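ATP-dependent DNA helicase (Mycobacterium smegmatis, PDB 5V9X) probably uses ATP hydrolysis to move 3'-to-5' along single-stranded DNA and unwind RNA:DNA hybrids. Local coordinates at residues A[35-40]-A[83-88]; A[39-42]-A[47-50]; A[54-59]-A[79-84]. All coordinates share one frame; numbering follows the deposited sequence.

Interaction 1: residues A[35-40]-A[83-88]; sequences ALTREW and AIDRLA
Thr37 and Asp85 make the one close contact between helix segments 35-40 and 83-88, a single buried hydrogen bond. The CB of Thr37 points at the opposing helix and already lies 3.3 Å from Asp85 OD1. One step further, the hydroxyl OG1 of Thr37 donates to Asp85 OD1 at 2.7 Å. The hydroxyl sits beside the backbone N of Thr37 and anti to its carbonyl carbon (chi1 -57°). That rotation turns OG1 to the carboxylate and leaves the methyl CG2 only grazing it, 4.1 Å from Asp85 OD1. CG2 is instead packed on Leu81 of helix 75-88.

The two segments belong to the RecA-like ATPase domain of a DEAD/DEAH-box helicase. Helix 35-44 precedes the first strand of its parallel sheet. Helix 75-88 is the one that follows the probable P-loop, and segment 83-88 is its last part. The bond therefore ties helix 35-44, the first in the modelled chain, to the C-terminal end of helix 75-88. The side chain of Thr37 lies about 12 Å from the bound nucleotide.

On the Asp85 side, CG is anti to the backbone N (chi1 -169°), which carries the carboxylate across to Thr37. OD1 is met on its anti side, and the donor is tilted 30° from the carboxylate plane. The same oxygen also takes a hydrogen bond from Ser34 OG, just before helix 35-44. Two hydroxyls thus grip one buried oxygen, which would probably help to offset its charge. Ile124 of helix 118-130 also packs on Thr37.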
loop_
_atom_site.group_PDB
_atom_site.type_symbol
_atom_site.label_atom_id
_atom_site.label_comp_id
_atom_site.label_asym_id
_atom_site.label_seq_id
_atom_site.Cartn_x
_atom_site.Cartn_y
_atom_site.Cartn_z
ATOM N N ALA A 35 34.519 22.566 2.570
ATOM C CA ALA A 35 34.354 23.837 1.871
ATOM C C ALA A 35 33.740 23.636 0.490
ATOM O O ALA A 35 32.938 24.461 0.037
ATOM C CB ALA A 35 35.696 24.560 1.767
ATOM N N LEU A 36 34.093 22.541 -0.188
ATOM C CA LEU A 36 33.598 22.315 -1.544
ATOM C C LEU A 36 32.094 22.063 -1.554
ATOM O O LEU A 36 31.354 22.703 -2.309
ATOM C CB LEU A 36 34.340 21.144 -2.188
ATOM C CG LEU A 36 35.852 21.276 -2.368
ATOM C CD1 LEU A 36 36.380 20.084 -3.145
ATOM C CD2 LEU A 36 36.215 22.583 -3.059
ATOM N N THR A 37 31.622 21.121 -0.732
ATOM C CA THR A 37 30.191 20.837 -0.696
ATOM C C THR A 37 29.401 22.036 -0.191
ATOM O O THR A 37 28.283 22.284 -0.656
ATOM C CB THR A 37 29.917 19.607 0.172
ATOM O OG1 THR A 37 30.658 18.492 -0.335
ATOM C CG2 THR A 37 28.440 19.257 0.155
ATOM N N ARG A 38 29.970 22.800 0.743
ATOM C CA ARG A 38 29.310 24.016 1.203
ATOM C C ARG A 38 29.177 25.027 0.072
ATOM O O ARG A 38 28.113 25.632 -0.107
ATOM C CB ARG A 38 30.083 24.621 2.377
ATOM C CG ARG A 38 29.393 25.807 3.029
ATOM C CD ARG A 38 30.320 26.560 3.977
ATOM N NE ARG A 38 30.923 25.691 4.985
ATOM C CZ ARG A 38 32.221 25.414 5.055
ATOM N NH1 ARG A 38 33.062 25.946 4.180
ATOM N NH2 ARG A 38 32.684 24.614 6.007
ATOM N N GLU A 39 30.244 25.213 -0.713
ATOM C CA GLU A 39 30.192 26.190 -1.794
ATOM C C GLU A 39 29.210 25.767 -2.877
ATOM O O GLU A 39 28.511 26.612 -3.446
ATOM C CB GLU A 39 31.581 26.414 -2.395
ATOM C CG GLU A 39 31.581 27.436 -3.532
ATOM C CD GLU A 39 32.958 27.983 -3.849
ATOM O OE1 GLU A 39 33.689 27.343 -4.634
ATOM O OE2 GLU A 39 33.309 29.055 -3.311
ATOM N N TRP A 40 29.138 24.469 -3.179
ATOM C CA TRP A 40 28.202 24.024 -4.205
ATOM C C TRP A 40 26.761 24.270 -3.779
ATOM O O TRP A 40 25.980 24.879 -4.523
ATOM C CB TRP A 40 28.391 22.545 -4.533
ATOM C CG TRP A 40 27.195 22.055 -5.285
ATOM C CD1 TRP A 40 26.903 22.295 -6.594
ATOM C CD2 TRP A 40 26.093 21.304 -4.758
ATOM N NE1 TRP A 40 25.702 21.715 -6.925
ATOM C CE2 TRP A 40 25.183 21.103 -5.815
ATOM C CE3 TRP A 40 25.793 20.773 -3.500
ATOM C CZ2 TRP A 40 23.994 20.395 -5.653
ATOM C CZ3 TRP A 40 24.614 20.067 -3.340
ATOM C CH2 TRP A 40 23.730 19.883 -4.411
ATOM N N ALA A 83 26.682 11.956 3.509
ATOM C CA ALA A 83 27.407 10.811 2.968
ATOM C C ALA A 83 28.170 11.194 1.707
ATOM O O ALA A 83 29.281 10.703 1.470
ATOM C CB ALA A 83 26.440 9.662 2.686
ATOM N N ILE A 84 27.591 12.075 0.886
ATOM C CA ILE A 84 28.283 12.550 -0.309
ATOM C C ILE A 84 29.517 13.353 0.076
ATOM O O ILE A 84 30.578 13.230 -0.551
ATOM C CB ILE A 84 27.323 13.375 -1.187
ATOM C CG1 ILE A 84 26.208 12.489 -1.744
ATOM C CG2 ILE A 84 28.078 14.059 -2.320
ATOM C CD1 ILE A 84 25.079 13.264 -2.385
ATOM N N ASP A 85 29.402 14.186 1.112
ATOM C CA ASP A 85 30.541 14.992 1.539
ATOM C C ASP A 85 31.689 14.113 2.015
ATOM O O ASP A 85 32.857 14.389 1.715
ATOM C CB ASP A 85 30.110 15.967 2.636
ATOM C CG ASP A 85 31.168 17.008 2.937
ATOM O OD1 ASP A 85 31.717 17.590 1.978
ATOM O OD2 ASP A 85 31.449 17.254 4.129
ATOM N N ARG A 86 31.376 13.041 2.747
ATOM C CA ARG A 86 32.424 12.138 3.215
ATOM C C ARG A 86 33.072 11.392 2.056
ATOM O O ARG A 86 34.292 11.189 2.045
ATOM C CB ARG A 86 31.851 11.153 4.234
ATOM N N LEU A 87 32.274 10.976 1.068
ATOM C CA LEU A 87 32.839 10.327 -0.110
ATOM C C LEU A 87 33.690 11.289 -0.932
ATOM O O LEU A 87 34.589 10.851 -1.658
ATOM C CB LEU A 87 31.723 9.736 -0.971
ATOM C CG LEU A 87 31.129 8.410 -0.492
ATOM C CD1 LEU A 87 29.750 8.190 -1.094
ATOM C CD2 LEU A 87 32.055 7.254 -0.844
ATOM N N ALA A 88 33.428 12.595 -0.831
ATOM C CA ALA A 88 34.229 13.577 -1.549
ATOM C C ALA A 88 35.535 13.903 -0.838
ATOM O O ALA A 88 36.479 14.366 -1.486
ATOM C CB ALA A 88 33.423 14.860 -1.762
#

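Interaction 2: residues A[39-42]-A[47-50]; sequences EWFT and APTP. With ANP (phosphoaminophosphonic acid-adenylate ester), chain C.
The adenine end of the nucleotide pocket is built here, where helix 35-44 faces the loop 47-50 that leads into helix 50-60. Phe41, Ala47, Pro48 and Thr49 all belong to the pocket that holds the ATP analogue AMP-PNP. The protein contact is between two rings. Phe41 CE1 lies 3.5 Å from Pro48 CG, and Pro48 CD follows at 3.7 Å from the same Phe41 CE1. The proline ring meets Phe41 CE1 obliquely. The backbone N of Pro48 is at the edge of the phenyl ring, in its plane. The CG of Phe41 is anti to the backbone N (chi1 -168°), and this swings the ring out from the helix to the loop.

The amino group of adenine comes in next to this pair. ANP N6 donates to the carbonyl Ala47 O at 3.3 Å. The bond is nearly straight, with an angle of 171° at the hydrogen. N6 also lies 3.7 Å from Phe41 CZ, at an oblique approach to the ring. The methyl CG2 of Thr49 is 3.9 Å from ANP N6. A backbone carbonyl that accepts from N6 would be consistent with a preference for adenine. Gln52 NE2 also hydrogen-bonds the nucleotide. A glutamine after this loop is consistent with the Q motif of related helicases.

Thr49 is the N-cap of helix 50-60, and its OG1 also bonds Ser73 O. Phe41 meets Trp56 of helix 50-60 edge-to-face, and Pro48 packs on the same tryptophan. Leu77 and Leu81 of helix 75-88 add to the packing round Phe41.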
loop_
_atom_site.group_PDB
_atom_site.type_symbol
_atom_site.label_atom_id
_atom_site.label_comp_id
_atom_site.label_asym_id
_atom_site.label_seq_id
_atom_site.Cartn_x
_atom_site.Cartn_y
_atom_site.Cartn_z
ATOM N N GLU A 39 30.244 25.213 -0.713
ATOM C CA GLU A 39 30.192 26.190 -1.794
ATOM C C GLU A 39 29.210 25.767 -2.877
ATOM O O GLU A 39 28.511 26.612 -3.446
ATOM C CB GLU A 39 31.581 26.414 -2.395
ATOM C CG GLU A 39 31.581 27.436 -3.532
ATOM C CD GLU A 39 32.958 27.983 -3.849
ATOM O OE1 GLU A 39 33.689 27.343 -4.634
ATOM O OE2 GLU A 39 33.309 29.055 -3.311
ATOM N N TRP A 40 29.138 24.469 -3.179
ATOM C CA TRP A 40 28.202 24.024 -4.205
ATOM C C TRP A 40 26.761 24.270 -3.779
ATOM O O TRP A 40 25.980 24.879 -4.523
ATOM C CB TRP A 40 28.391 22.545 -4.533
ATOM C CG TRP A 40 27.195 22.055 -5.285
ATOM C CD1 TRP A 40 26.903 22.295 -6.594
ATOM C CD2 TRP A 40 26.093 21.304 -4.758
ATOM N NE1 TRP A 40 25.702 21.715 -6.925
ATOM C CE2 TRP A 40 25.183 21.103 -5.815
ATOM C CE3 TRP A 40 25.793 20.773 -3.500
ATOM C CZ2 TRP A 40 23.994 20.395 -5.653
ATOM C CZ3 TRP A 40 24.614 20.067 -3.340
ATOM C CH2 TRP A 40 23.730 19.883 -4.411
ATOM N N PHE A 41 26.384 23.786 -2.591
ATOM C CA PHE A 41 25.002 23.922 -2.142
ATOM C C PHE A 41 24.576 25.382 -2.087
ATOM O O PHE A 41 23.405 25.696 -2.332
ATOM C CB PHE A 41 24.823 23.257 -0.774
ATOM C CG PHE A 41 23.384 23.099 -0.360
ATOM C CD1 PHE A 41 22.713 24.128 0.283
ATOM C CD2 PHE A 41 22.703 21.921 -0.614
ATOM C CE1 PHE A 41 21.392 23.986 0.657
ATOM C CE2 PHE A 41 21.380 21.772 -0.238
ATOM C CZ PHE A 41 20.724 22.806 0.399
ATOM N N THR A 42 25.508 26.287 -1.780
ATOM C CA THR A 42 25.179 27.708 -1.756
ATOM C C THR A 42 24.896 28.234 -3.160
ATOM O O THR A 42 23.991 29.054 -3.350
ATOM C CB THR A 42 26.312 28.495 -1.097
ATOM O OG1 THR A 42 26.404 28.126 0.285
ATOM C CG2 THR A 42 26.063 29.990 -1.191
ATOM N N ALA A 47 18.777 28.636 0.242
ATOM C CA ALA A 47 19.124 28.272 1.607
ATOM C C ALA A 47 18.600 26.872 1.877
ATOM O O ALA A 47 17.605 26.461 1.270
ATOM C CB ALA A 47 18.531 29.265 2.618
ATOM N N PRO A 48 19.248 26.116 2.764
ATOM C CA PRO A 48 18.687 24.824 3.173
ATOM C C PRO A 48 17.290 24.993 3.751
ATOM O O PRO A 48 16.931 26.052 4.270
ATOM C CB PRO A 48 19.674 24.331 4.239
ATOM C CG PRO A 48 20.950 25.030 3.930
ATOM C CD PRO A 48 20.570 26.366 3.364
ATOM N N THR A 49 16.495 23.938 3.645
ATOM C CA THR A 49 15.204 23.935 4.313
ATOM C C THR A 49 15.366 23.468 5.752
ATOM O O THR A 49 16.355 22.812 6.093
ATOM C CB THR A 49 14.224 23.026 3.572
ATOM O OG1 THR A 49 14.678 21.667 3.637
ATOM C CG2 THR A 49 14.098 23.449 2.115
ATOM N N PRO A 50 14.419 23.816 6.632
ATOM C CA PRO A 50 14.496 23.325 8.020
ATOM C C PRO A 50 14.732 21.828 8.133
ATOM O O PRO A 50 15.577 21.398 8.929
ATOM C CB PRO A 50 13.137 23.739 8.594
ATOM C CG PRO A 50 12.797 24.979 7.855
ATOM C CD PRO A 50 13.333 24.797 6.458
HETATM P PG ANP C . 9.071 13.713 -1.760
HETATM O O1G ANP C . 7.906 13.628 -2.693
HETATM O O2G ANP C . 9.979 12.435 -1.928
HETATM O O3G ANP C . 8.555 13.802 -0.265
HETATM P PB ANP C . 11.320 15.215 -1.177
HETATM O O1B ANP C . 12.148 13.899 -1.222
HETATM O O2B ANP C . 10.918 15.513 0.226
HETATM N N3B ANP C . 9.965 15.090 -2.148
HETATM P PA ANP C . 13.101 16.172 -2.989
HETATM O O1A ANP C . 12.486 15.301 -4.021
HETATM O O2A ANP C . 14.428 15.644 -2.446
HETATM O O3A ANP C . 12.185 16.386 -1.713
HETATM O "O5'" ANP C . 13.287 17.634 -3.563
HETATM C "C5'" ANP C . 12.243 18.467 -4.170
HETATM C "C4'" ANP C . 12.861 19.318 -5.252
HETATM O "O4'" ANP C . 13.519 20.476 -4.674
HETATM C "C3'" ANP C . 13.950 18.603 -6.040
HETATM O "O3'" ANP C . 14.053 19.186 -7.330
HETATM C "C2'" ANP C . 15.205 18.928 -5.230
HETATM O "O2'" ANP C . 16.428 18.557 -5.886
HETATM C "C1'" ANP C . 14.924 20.390 -4.875
HETATM N N9 ANP C . 15.577 20.896 -3.663
HETATM C C8 ANP C . 16.240 20.193 -2.690
HETATM N N7 ANP C . 16.699 20.937 -1.711
HETATM C C5 ANP C . 16.323 22.221 -2.071
HETATM C C6 ANP C . 16.510 23.472 -1.453
HETATM N N6 ANP C . 17.150 23.637 -0.294
HETATM N N1 ANP C . 16.008 24.564 -2.078
HETATM C C2 ANP C . 15.364 24.402 -3.238
HETATM N N3 ANP C . 15.129 23.274 -3.914
HETATM C C4 ANP C . 15.633 22.213 -3.272
#

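Interaction 3: residues A[54-59]-A[79-84]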
loop_
_atom_site.group_PDB
_atom_site.type_symbol
_atom_site.label_atom_id
_atom_site.label_comp_id
_atom_site.label_asym_id
_atom_site.label_seq_id
_atom_site.Cartn_x
_atom_site.Cartn_y
_atom_site.Cartn_z
ATOM N N ASP A 54 18.026 20.342 10.201
ATOM C CA ASP A 54 17.874 19.422 11.324
ATOM C C ASP A 54 18.447 18.049 10.989
ATOM O O ASP A 54 19.165 17.450 11.797
ATOM C CB ASP A 54 16.400 19.301 11.710
ATOM C CG ASP A 54 15.766 20.636 12.035
ATOM O OD1 ASP A 54 16.499 21.642 12.132
ATOM O OD2 ASP A 54 14.527 20.677 12.189
ATOM N N ALA A 55 18.134 17.533 9.795
ATOM C CA ALA A 55 18.577 16.191 9.431
ATOM C C ALA A 55 20.093 16.115 9.331
ATOM O O ALA A 55 20.700 15.131 9.768
ATOM C CB ALA A 55 17.933 15.755 8.115
ATOM N N TRP A 56 20.726 17.142 8.757
ATOM C CA TRP A 56 22.184 17.150 8.676
ATOM C C TRP A 56 22.812 17.119 10.063
ATOM O O TRP A 56 23.834 16.458 10.274
ATOM C CB TRP A 56 22.666 18.373 7.902
ATOM C CG TRP A 56 22.285 18.364 6.456
ATOM C CD1 TRP A 56 22.022 17.272 5.679
ATOM C CD2 TRP A 56 22.112 19.507 5.611
ATOM N NE1 TRP A 56 21.702 17.665 4.402
ATOM C CE2 TRP A 56 21.749 19.033 4.335
ATOM C CE3 TRP A 56 22.232 20.886 5.811
ATOM C CZ2 TRP A 56 21.504 19.890 3.264
ATOM C CZ3 TRP A 56 21.990 21.731 4.750
ATOM C CH2 TRP A 56 21.630 21.232 3.491
ATOM N N SER A 57 22.208 17.822 11.024
ATOM C CA SER A 57 22.744 17.831 12.381
ATOM C C SER A 57 22.683 16.441 13.003
ATOM O O SER A 57 23.676 15.945 13.546
ATOM C CB SER A 57 21.980 18.837 13.239
ATOM O OG SER A 57 22.584 18.972 14.514
ATOM N N ALA A 58 21.517 15.796 12.928
ATOM C CA ALA A 58 21.366 14.472 13.522
ATOM C C ALA A 58 22.206 13.433 12.789
ATOM O O ALA A 58 22.846 12.586 13.424
ATOM C CB ALA A 58 19.894 14.066 13.525
ATOM N N ILE A 59 22.217 13.479 11.455
ATOM C CA ILE A 59 22.971 12.491 10.687
ATOM C C ILE A 59 24.466 12.641 10.935
ATOM O O ILE A 59 25.181 11.648 11.117
ATOM C CB ILE A 59 22.631 12.604 9.188
ATOM C CG1 ILE A 59 21.184 12.177 8.931
ATOM C CG2 ILE A 59 23.583 11.760 8.354
ATOM C CD1 ILE A 59 20.706 12.477 7.531
ATOM N N ALA A 79 19.222 13.256 3.313
ATOM C CA ALA A 79 19.759 11.938 3.622
ATOM C C ALA A 79 21.082 11.667 2.918
ATOM O O ALA A 79 21.882 10.861 3.407
ATOM C CB ALA A 79 18.742 10.860 3.249
ATOM N N PHE A 80 21.341 12.326 1.791
ATOM C CA PHE A 80 22.484 11.982 0.954
ATOM C C PHE A 80 23.698 12.877 1.165
ATOM O O PHE A 80 24.828 12.381 1.123
ATOM C CB PHE A 80 22.088 12.024 -0.527
ATOM C CG PHE A 80 21.620 10.703 -1.070
ATOM C CD1 PHE A 80 22.534 9.721 -1.420
ATOM C CD2 PHE A 80 20.269 10.444 -1.238
ATOM C CE1 PHE A 80 22.110 8.505 -1.923
ATOM C CE2 PHE A 80 19.838 9.229 -1.740
ATOM C CZ PHE A 80 20.759 8.259 -2.084
ATOM N N LEU A 81 23.497 14.178 1.407
ATOM C CA LEU A 81 24.589 15.138 1.249
ATOM C C LEU A 81 25.744 14.857 2.203
ATOM O O LEU A 81 26.913 14.970 1.817
ATOM C CB LEU A 81 24.080 16.565 1.448
ATOM C CG LEU A 81 25.083 17.632 1.002
ATOM C CD1 LEU A 81 25.307 17.550 -0.502
ATOM C CD2 LEU A 81 24.632 19.024 1.411
ATOM N N TRP A 82 25.444 14.501 3.454
ATOM C CA TRP A 82 26.518 14.220 4.401
ATOM C C TRP A 82 27.348 13.025 3.949
ATOM O O TRP A 82 28.583 13.058 3.995
ATOM C CB TRP A 82 25.957 13.979 5.802
ATOM C CG TRP A 82 27.043 13.711 6.795
ATOM C CD1 TRP A 82 27.412 12.499 7.300
ATOM C CD2 TRP A 82 27.928 14.676 7.376
ATOM N NE1 TRP A 82 28.462 12.652 8.174
ATOM C CE2 TRP A 82 28.799 13.978 8.237
ATOM C CE3 TRP A 82 28.064 16.062 7.259
ATOM C CZ2 TRP A 82 29.789 14.621 8.978
ATOM C CZ3 TRP A 82 29.049 16.698 7.994
ATOM C CH2 TRP A 82 29.898 15.978 8.842
ATOM N N ALA A 83 26.682 11.956 3.509
ATOM C CA ALA A 83 27.407 10.811 2.968
ATOM C C ALA A 83 28.170 11.194 1.707
ATOM O O ALA A 83 29.281 10.703 1.470
ATOM C CB ALA A 83 26.440 9.662 2.686
ATOM N N ILE A 84 27.591 12.075 0.886
ATOM C CA ILE A 84 28.283 12.550 -0.309
ATOM C C ILE A 84 29.517 13.353 0.076
ATOM O O ILE A 84 30.578 13.230 -0.551
ATOM C CB ILE A 84 27.323 13.375 -1.187
ATOM C CG1 ILE A 84 26.208 12.489 -1.744
ATOM C CG2 ILE A 84 28.078 14.059 -2.320
ATOM C CD1 ILE A 84 25.079 13.264 -2.385
#
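Trp56 and Leu81 meet where helix segments 54-59 and 79-84 cross. Their axes come within 9.4 Å at a crossing angle of -47°. The indole lies obliquely to the leucine. Its benzene side makes the closest approach, with Trp56 CZ2 at 3.7 Å from Leu81 CD2. On the pyrrole side, Trp56 NE1 lies 3.9 Å from Leu81 CB. That nitrogen donates to Leu77 O, which helps to hold the indole in its rotation and satisfies its polar atom.

Ile59 and Trp82 lie alongside, their side chains running opposite ways. The branch methyl Ile59 CG2 sits 4.0 Å from Trp82 CD1, oblique to the ring. The other branch of Ile59 turns elsewhere: Ile59 CD1 rests 4.1 Å from Ala79 CA. The two branches thus reach residues about one turn apart on helix 75-88. Phe33 meets both tryptophans edge-to-face.

Toward the sheet, Ile59 and Ala79 both touch Ile223 of strand 221-226. The two helices are joined through strand 64-68 and the probable P-loop. This helix-strand-P-loop-helix unit, with its helices on one face of a parallel sheet, is characteristic of a RecA-like helicase core.

In the fold
All three contacts lie in the first RecA-like domain and join three consecutive helices, 35-44, 50-60 and 75-88. Interactions 1 and 3 are buried, while interaction 2 is only partly so. Interactions 1 and 3 share helix 75-88 and join at Leu81, which packs against Thr37 and Trp40. Interactions 2 and 3 meet at Trp56, against Phe41 and Pro48. Chemistry changes with place. Interaction 3, over the sheet, is purely apolar between its segments. Interaction 1, far along the P-loop helix, is a lone polar bond. Interaction 2 combines ring packing with a backbone bond to adenine, and only it touches the nucleotide.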